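Local coordinates for transcriptional regulator (TetR/AcrR family) (Bacillus halodurans, PDB 5GP9), which probably binds operator DNA as a dimeric TetR-family repressor of fatty acid degradation genes, with a fatty-acid ligand held in its C-terminal domain, at residues K31-A35 against A36-D40; G141-F144 against Q145-T149; K181-H184 against Q185-G189. One frame throughout, in Å; residues are numbered along the deposited sequence.

Interaction 1. Residues K31-A35 against A36-D40; sequences KIAKA and AGVAD
In the predicted helix-turn-helix motif, helix 29-36 ends in a Schellman motif whose positive-phi residue is Gly37, and two bonds run from this turn back to Ala33 and Lys34 as the chain heads toward helix 40-46. Val38 N donates to Ala33 O at 3.0 Å and nearly straight (170°). Gly37, which makes the reversal, gives its N-H to Lys34 O, at 3.0 Å and 152°. Ala36 N donates to Ile32 O at 2.9 Å, and weakly to Ala33 O, so the carbonyl of Ala33 takes more than one donor.

The side-chain part of the contact is small. Val38 CG2 lies between its own backbone N and carbonyl carbon (chi1 -64° for CG1), which lays it against the flank of the helix at Ala33, 4.1 Å from Ala33 CB. From another direction the carboxylate of Asp40 approaches the same methyl, OD1 lying 3.2 Å from Ala33 CB; this is a close van der Waals approach of an oxygen to a carbon. Ala39, just before it, is the N-cap of helix 40-46.

Ala33 and Val38 both pack on Ile43 of helix 40-46, while Ala35 and Ala36 rest on Ala14 of helix 8-26, whose Gln10 also bonds Ala36 O through NE2.

Interaction 2. Residues G141-F144 against Q145-T149; sequences GYFF and QELDT
Phe144 and Leu147 close a type I beta turn in the loop between helices 113-139 and 149-169, and one backbone hydrogen bond spans it. Leu147 N donates to Phe144 O at 3.3 Å with an N-H...O angle of 157°, a long bond.

Aromatic packing is the second element. The first torsion of Phe144 (chi1 177°) sets CG beside the carbonyl carbon and swings the ring back over the turn, where the backbone N of Glu146 sits 4.0 Å above the ring plane, over its centre. The far end of the ring meets the base of the Glu146 side chain, CZ lying 3.8 Å from Glu146 CB. Beyond CG the glutamate is extended, and its carboxylate plane stands 74° from the ring, with OE1 3.8 Å from Phe144 CZ.

Apolar contacts come from Leu147. Its CB lies 4.3 Å from Phe144 CD2, and its CD2 methyl lies 4.0 Å from Phe143 CB, at the root of that side chain. The Phe143 ring leads away to Leu134 of helix 113-139.

At the end of the loop, Asp148 is the N-cap of helix 149-169, its OD2 accepting from Leu151 N. Lys138 NZ bonds both Leu147 O and Thr149 OG1. The chemistry implies a loop tied to the second subunit in two ways: Phe143 and Leu147 give apolar packing, on Leu191 and Leu186 of that subunit, while Tyr142 and the exposed Phe144 give backbone bonds to it.

Interaction 3. Residues K181-H184 against Q185-G189; sequences KPVH and QLLLG
Gln185 N donates to Lys181 O at 3.0 Å, the first of four successive i to i+4 bonds within helix 180-189. Together they satisfy the N-H groups of Gln185 to Leu188 and the carbonyls of Lys181 to His184. Leu186 N pairs with Pro182 O at 3.0 Å, and Leu187 N with Val183 O at 3.0 Å and the straightest angle of the set, 169°. Leu188 N completes the series with His184 O, a longer bond of 3.2 Å. Gly189 N is likewise taken up by Gln185 O.

Side chains follow the same spacing. The imidazole of His184, carried beside its own carbonyl carbon by chi1 174°, offers one face to Leu188. Leu188 CD1 lies 3.7 Å from the ring centroid, 28° off the normal, a CH-pi contact displaced toward the rim, where NE2 is its nearest ring atom. Val183 and Leu187 lie side by side, CG1 to CD1 4.0 Å. Gln185 bends at chi2, its CG 3.0 Å from Lys181 O; its NE2 merely lies near Lys181 NZ, both being donors.

With the helical amides paired in sequence, the side chains do the outward packing. His184 and Leu188 meet Leu83 of helix 79-95, whereas Pro182, Val183, Leu186 and Leu187 build the apolar contact with Leu151, Met155 and Leu191 of the second subunit.

The three contacts, all local, follow one another in series along the chain. Interaction 1 ends helix 29-36 in the predicted helix-turn-helix; interaction 2 is the loop between helices 113-139 and 149-169, and interaction 3 lies within helix 180-189. These last two belong to the YsiA-like C-terminal region, on the opposite side of the chain's centre, their centres 50 and 43 Å from that of interaction 1. Only 16 Å apart between centres, they touch directly: Tyr142 OH meets Leu188 CD1 at 3.4 Å. Both also touch the second subunit. The probable DNA-reading end is thus separated from the dimer-forming end, as in TetR regulators, where ligand binding in the C-terminal domain is generally relayed to the DNA-binding domain.

Interaction 1. Residues K31-A35 against A36-D40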
loop_
_atom_site.group_PDB
_atom_site.type_symbol
_atom_site.label_atom_id
_atom_site.label_comp_id
_atom_site.label_asym_id
_atom_site.label_seq_id
_atom_site.Cartn_x
_atom_site.Cartn_y
_atom_site.Cartn_z
ATOM N N LYS A 31 1.994 28.200 -8.023
ATOM C CA LYS A 31 3.177 27.835 -7.259
ATOM C C LYS A 31 4.161 26.977 -8.097
ATOM O O LYS A 31 5.360 27.235 -8.031
ATOM C CB LYS A 31 2.820 27.057 -5.969
ATOM C CG LYS A 31 2.007 27.845 -4.938
ATOM C CD LYS A 31 1.270 26.971 -3.906
ATOM C CE LYS A 31 0.182 27.813 -3.218
ATOM N NZ LYS A 31 -0.728 26.984 -2.397
ATOM N N ILE A 32 3.618 26.045 -8.873
ATOM C CA ILE A 32 4.410 25.180 -9.755
ATOM C C ILE A 32 5.123 26.099 -10.776
ATOM O O ILE A 32 6.293 25.938 -11.029
ATOM C CB ILE A 32 3.553 24.088 -10.417
ATOM C CG1 ILE A 32 2.914 23.175 -9.301
ATOM C CG2 ILE A 32 4.384 23.283 -11.412
ATOM C CD1 ILE A 32 2.053 22.081 -9.841
ATOM N N ALA A 33 4.398 27.077 -11.327
ATOM C CA ALA A 33 4.939 27.989 -12.333
ATOM C C ALA A 33 6.101 28.782 -11.741
ATOM O O ALA A 33 7.171 28.803 -12.361
ATOM C CB ALA A 33 3.800 28.941 -12.813
ATOM N N LYS A 34 5.941 29.303 -10.504
ATOM C CA LYS A 34 6.990 30.066 -9.819
ATOM C C LYS A 34 8.223 29.205 -9.615
ATOM O O LYS A 34 9.312 29.578 -10.032
ATOM C CB LYS A 34 6.501 30.660 -8.492
ATOM C CG LYS A 34 7.578 31.397 -7.664
ATOM C CD LYS A 34 7.012 32.058 -6.407
ATOM C CE LYS A 34 7.872 31.880 -5.156
ATOM N NZ LYS A 34 9.274 32.292 -5.414
ATOM N N ALA A 35 8.013 27.972 -9.161
ATOM C CA ALA A 35 9.141 27.081 -8.901
ATOM C C ALA A 35 9.850 26.653 -10.207
ATOM O O ALA A 35 11.058 26.408 -10.198
ATOM C CB ALA A 35 8.633 25.868 -8.129
ATOM N N ALA A 36 9.116 26.639 -11.310
ATOM C CA ALA A 36 9.601 26.268 -12.620
ATOM C C ALA A 36 10.246 27.479 -13.369
ATOM O O ALA A 36 10.761 27.284 -14.425
ATOM C CB ALA A 36 8.485 25.730 -13.489
ATOM N N GLY A 37 10.092 28.673 -12.827
ATOM C CA GLY A 37 10.617 29.896 -13.441
ATOM C C GLY A 37 9.862 30.343 -14.669
ATOM O O GLY A 37 10.472 30.904 -15.638
ATOM N N VAL A 38 8.543 30.114 -14.656
ATOM C CA VAL A 38 7.726 30.363 -15.861
ATOM C C VAL A 38 6.471 31.105 -15.489
ATOM O O VAL A 38 6.127 31.191 -14.291
ATOM C CB VAL A 38 7.388 29.111 -16.648
ATOM C CG1 VAL A 38 8.609 28.427 -17.227
ATOM C CG2 VAL A 38 6.536 28.133 -15.807
ATOM N N ALA A 39 5.892 31.774 -16.494
ATOM C CA ALA A 39 4.532 32.397 -16.345
ATOM C C ALA A 39 3.469 31.289 -16.210
ATOM O O ALA A 39 3.600 30.220 -16.799
ATOM C CB ALA A 39 4.211 33.282 -17.543
ATOM N N ASP A 40 2.379 31.538 -15.473
ATOM C CA ASP A 40 1.245 30.569 -15.414
ATOM C C ASP A 40 0.785 30.005 -16.755
ATOM O O ASP A 40 0.541 28.760 -16.893
ATOM C CB ASP A 40 0.057 31.184 -14.658
ATOM C CG ASP A 40 0.377 31.463 -13.223
ATOM O OD1 ASP A 40 1.537 31.243 -12.832
ATOM O OD2 ASP A 40 -0.518 31.912 -12.468
#

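Interaction 2. Residues G141-F144 against Q145-T149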
loop_
_atom_site.group_PDB
_atom_site.type_symbol
_atom_site.label_atom_id
_atom_site.label_comp_id
_atom_site.label_asym_id
_atom_site.label_seq_id
_atom_site.Cartn_x
_atom_site.Cartn_y
_atom_site.Cartn_z
ATOM N N GLY A 141 12.923 -23.082 -13.517
ATOM C CA GLY A 141 13.037 -23.896 -12.330
ATOM C C GLY A 141 13.525 -23.194 -11.085
ATOM O O GLY A 141 13.656 -23.829 -10.063
ATOM N N TYR A 142 13.708 -21.871 -11.145
ATOM C CA TYR A 142 14.158 -21.114 -9.993
ATOM C C TYR A 142 13.008 -20.796 -8.994
ATOM O O TYR A 142 13.204 -20.880 -7.749
ATOM C CB TYR A 142 14.796 -19.819 -10.426
ATOM C CG TYR A 142 15.422 -19.079 -9.250
ATOM C CD1 TYR A 142 16.428 -19.676 -8.473
ATOM C CD2 TYR A 142 15.012 -17.781 -8.904
ATOM C CE1 TYR A 142 17.030 -18.998 -7.411
ATOM C CE2 TYR A 142 15.616 -17.090 -7.868
ATOM C CZ TYR A 142 16.605 -17.701 -7.102
ATOM O OH TYR A 142 17.200 -17.009 -6.067
ATOM N N PHE A 143 11.855 -20.407 -9.517
ATOM C CA PHE A 143 10.672 -20.284 -8.679
ATOM C C PHE A 143 9.771 -21.500 -8.728
ATOM O O PHE A 143 9.597 -22.129 -9.776
ATOM C CB PHE A 143 9.815 -19.083 -9.100
ATOM C CG PHE A 143 10.529 -17.775 -9.094
ATOM C CD1 PHE A 143 11.393 -17.416 -8.051
ATOM C CD2 PHE A 143 10.316 -16.884 -10.133
ATOM C CE1 PHE A 143 12.051 -16.177 -8.030
ATOM C CE2 PHE A 143 10.989 -15.660 -10.161
ATOM C CZ PHE A 143 11.803 -15.277 -9.093
ATOM N N PHE A 144 9.147 -21.756 -7.569
ATOM C CA PHE A 144 8.184 -22.812 -7.330
ATOM C C PHE A 144 7.242 -22.917 -8.524
ATOM O O PHE A 144 6.640 -21.922 -8.938
ATOM C CB PHE A 144 7.514 -22.507 -5.957
ATOM C CG PHE A 144 6.442 -23.431 -5.560
ATOM C CD1 PHE A 144 6.675 -24.818 -5.527
ATOM C CD2 PHE A 144 5.185 -22.940 -5.170
ATOM C CE1 PHE A 144 5.666 -25.712 -5.146
ATOM C CE2 PHE A 144 4.174 -23.826 -4.767
ATOM C CZ PHE A 144 4.411 -25.215 -4.763
ATOM N N GLN A 145 7.171 -24.095 -9.163
ATOM C CA GLN A 145 6.305 -24.273 -10.345
ATOM C C GLN A 145 4.802 -24.014 -10.157
ATOM O O GLN A 145 4.136 -23.584 -11.105
ATOM C CB GLN A 145 6.467 -25.680 -10.966
ATOM C CG GLN A 145 7.659 -25.856 -11.914
ATOM C CD GLN A 145 7.561 -25.039 -13.214
ATOM O OE1 GLN A 145 7.755 -23.831 -13.209
ATOM N NE2 GLN A 145 7.295 -25.706 -14.326
ATOM N N GLU A 146 4.243 -24.276 -8.989
ATOM C CA GLU A 146 2.792 -24.140 -8.782
ATOM C C GLU A 146 2.440 -22.704 -8.282
ATOM O O GLU A 146 1.314 -22.412 -7.922
ATOM C CB GLU A 146 2.255 -25.224 -7.834
ATOM C CG GLU A 146 2.140 -26.652 -8.422
ATOM C CD GLU A 146 1.678 -27.738 -7.400
ATOM O OE1 GLU A 146 1.773 -27.511 -6.161
ATOM O OE2 GLU A 146 1.219 -28.850 -7.824
ATOM N N LEU A 147 3.441 -21.838 -8.207
ATOM C CA LEU A 147 3.235 -20.446 -7.799
ATOM C C LEU A 147 2.224 -19.734 -8.703
ATOM O O LEU A 147 2.344 -19.754 -9.886
ATOM C CB LEU A 147 4.582 -19.726 -7.930
ATOM C CG LEU A 147 4.758 -18.279 -7.563
ATOM C CD1 LEU A 147 4.372 -18.061 -6.123
ATOM C CD2 LEU A 147 6.230 -17.932 -7.817
ATOM N N ASP A 148 1.317 -18.988 -8.103
ATOM C CA ASP A 148 0.455 -18.115 -8.871
ATOM C C ASP A 148 1.173 -16.807 -9.176
ATOM O O ASP A 148 1.578 -16.093 -8.275
ATOM C CB ASP A 148 -0.820 -17.845 -8.147
ATOM C CG ASP A 148 -1.727 -16.886 -8.933
ATOM O OD1 ASP A 148 -1.868 -16.989 -10.156
ATOM O OD2 ASP A 148 -2.350 -16.043 -8.343
ATOM N N THR A 149 1.365 -16.517 -10.445
ATOM C CA THR A 149 2.035 -15.318 -10.870
ATOM C C THR A 149 1.374 -14.088 -10.276
ATOM O O THR A 149 2.040 -13.150 -9.805
ATOM C CB THR A 149 2.062 -15.253 -12.377
ATOM O OG1 THR A 149 2.762 -16.422 -12.855
ATOM C CG2 THR A 149 2.860 -14.018 -12.856
#

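Interaction 3. Residues K181-H184 against Q185-G189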
loop_
_atom_site.group_PDB
_atom_site.type_symbol
_atom_site.label_atom_id
_atom_site.label_comp_id
_atom_site.label_asym_id
_atom_site.label_seq_id
_atom_site.Cartn_x
_atom_site.Cartn_y
_atom_site.Cartn_z
ATOM N N LYS A 181 19.327 -6.302 0.009
ATOM C CA LYS A 181 19.625 -7.719 0.158
ATOM C C LYS A 181 18.635 -8.407 1.044
ATOM O O LYS A 181 18.126 -9.445 0.636
ATOM C CB LYS A 181 21.079 -7.948 0.547
ATOM C CG LYS A 181 21.443 -9.365 0.899
ATOM C CD LYS A 181 22.819 -9.366 1.565
ATOM C CE LYS A 181 23.255 -10.714 2.088
ATOM N NZ LYS A 181 23.921 -11.485 1.020
ATOM N N PRO A 182 18.354 -7.885 2.255
ATOM C CA PRO A 182 17.394 -8.599 3.093
ATOM C C PRO A 182 15.971 -8.723 2.511
ATOM O O PRO A 182 15.348 -9.761 2.711
ATOM C CB PRO A 182 17.403 -7.841 4.412
ATOM C CG PRO A 182 18.215 -6.669 4.236
ATOM C CD PRO A 182 18.992 -6.765 2.978
ATOM N N VAL A 183 15.525 -7.733 1.747
ATOM C CA VAL A 183 14.134 -7.836 1.153
ATOM C C VAL A 183 14.124 -8.903 0.085
ATOM O O VAL A 183 13.271 -9.730 0.060
ATOM C CB VAL A 183 13.654 -6.487 0.606
ATOM C CG1 VAL A 183 12.415 -6.667 -0.238
ATOM C CG2 VAL A 183 13.415 -5.492 1.734
ATOM N N HIS A 184 15.151 -8.875 -0.768
ATOM C CA HIS A 184 15.364 -9.867 -1.761
ATOM C C HIS A 184 15.331 -11.296 -1.204
ATOM O O HIS A 184 14.617 -12.165 -1.763
ATOM C CB HIS A 184 16.749 -9.577 -2.435
ATOM C CG HIS A 184 17.176 -10.614 -3.395
ATOM N ND1 HIS A 184 16.558 -10.793 -4.603
ATOM C CD2 HIS A 184 18.156 -11.539 -3.323
ATOM C CE1 HIS A 184 17.140 -11.791 -5.246
ATOM N NE2 HIS A 184 18.108 -12.254 -4.488
ATOM N N GLN A 185 16.118 -11.528 -0.109
ATOM C CA GLN A 185 16.202 -12.811 0.432
ATOM C C GLN A 185 14.884 -13.269 1.025
ATOM O O GLN A 185 14.502 -14.420 0.914
ATOM C CB GLN A 185 17.243 -12.844 1.541
ATOM C CG GLN A 185 18.615 -12.320 1.215
ATOM C CD GLN A 185 19.548 -13.286 0.546
ATOM O OE1 GLN A 185 19.189 -14.058 -0.364
ATOM N NE2 GLN A 185 20.812 -13.185 0.952
ATOM N N LEU A 186 14.207 -12.343 1.668
ATOM C CA LEU A 186 12.976 -12.601 2.342
ATOM C C LEU A 186 11.869 -12.982 1.351
ATOM O O LEU A 186 11.106 -13.934 1.611
ATOM C CB LEU A 186 12.585 -11.401 3.227
ATOM C CG LEU A 186 11.279 -11.484 4.015
ATOM C CD1 LEU A 186 11.237 -12.603 5.030
ATOM C CD2 LEU A 186 11.007 -10.130 4.724
ATOM N N LEU A 187 11.789 -12.303 0.217
ATOM C CA LEU A 187 10.918 -12.675 -0.822
ATOM C C LEU A 187 11.176 -14.065 -1.402
ATOM O O LEU A 187 10.266 -14.831 -1.674
ATOM C CB LEU A 187 10.845 -11.654 -1.910
ATOM C CG LEU A 187 10.369 -10.239 -1.641
ATOM C CD1 LEU A 187 10.613 -9.245 -2.775
ATOM C CD2 LEU A 187 8.882 -10.281 -1.317
ATOM N N LEU A 188 12.428 -14.446 -1.473
ATOM C CA LEU A 188 12.759 -15.829 -1.895
ATOM C C LEU A 188 12.478 -16.902 -0.887
ATOM O O LEU A 188 12.069 -18.041 -1.241
ATOM C CB LEU A 188 14.245 -15.827 -2.261
ATOM C CG LEU A 188 14.582 -14.945 -3.464
ATOM C CD1 LEU A 188 16.100 -14.820 -3.655
ATOM C CD2 LEU A 188 14.025 -15.442 -4.773
ATOM N N GLY A 189 12.769 -16.654 0.380
ATOM C CA GLY A 189 12.597 -17.715 1.368
ATOM C C GLY A 189 11.463 -17.687 2.325
ATOM O O GLY A 189 11.298 -18.639 3.114
#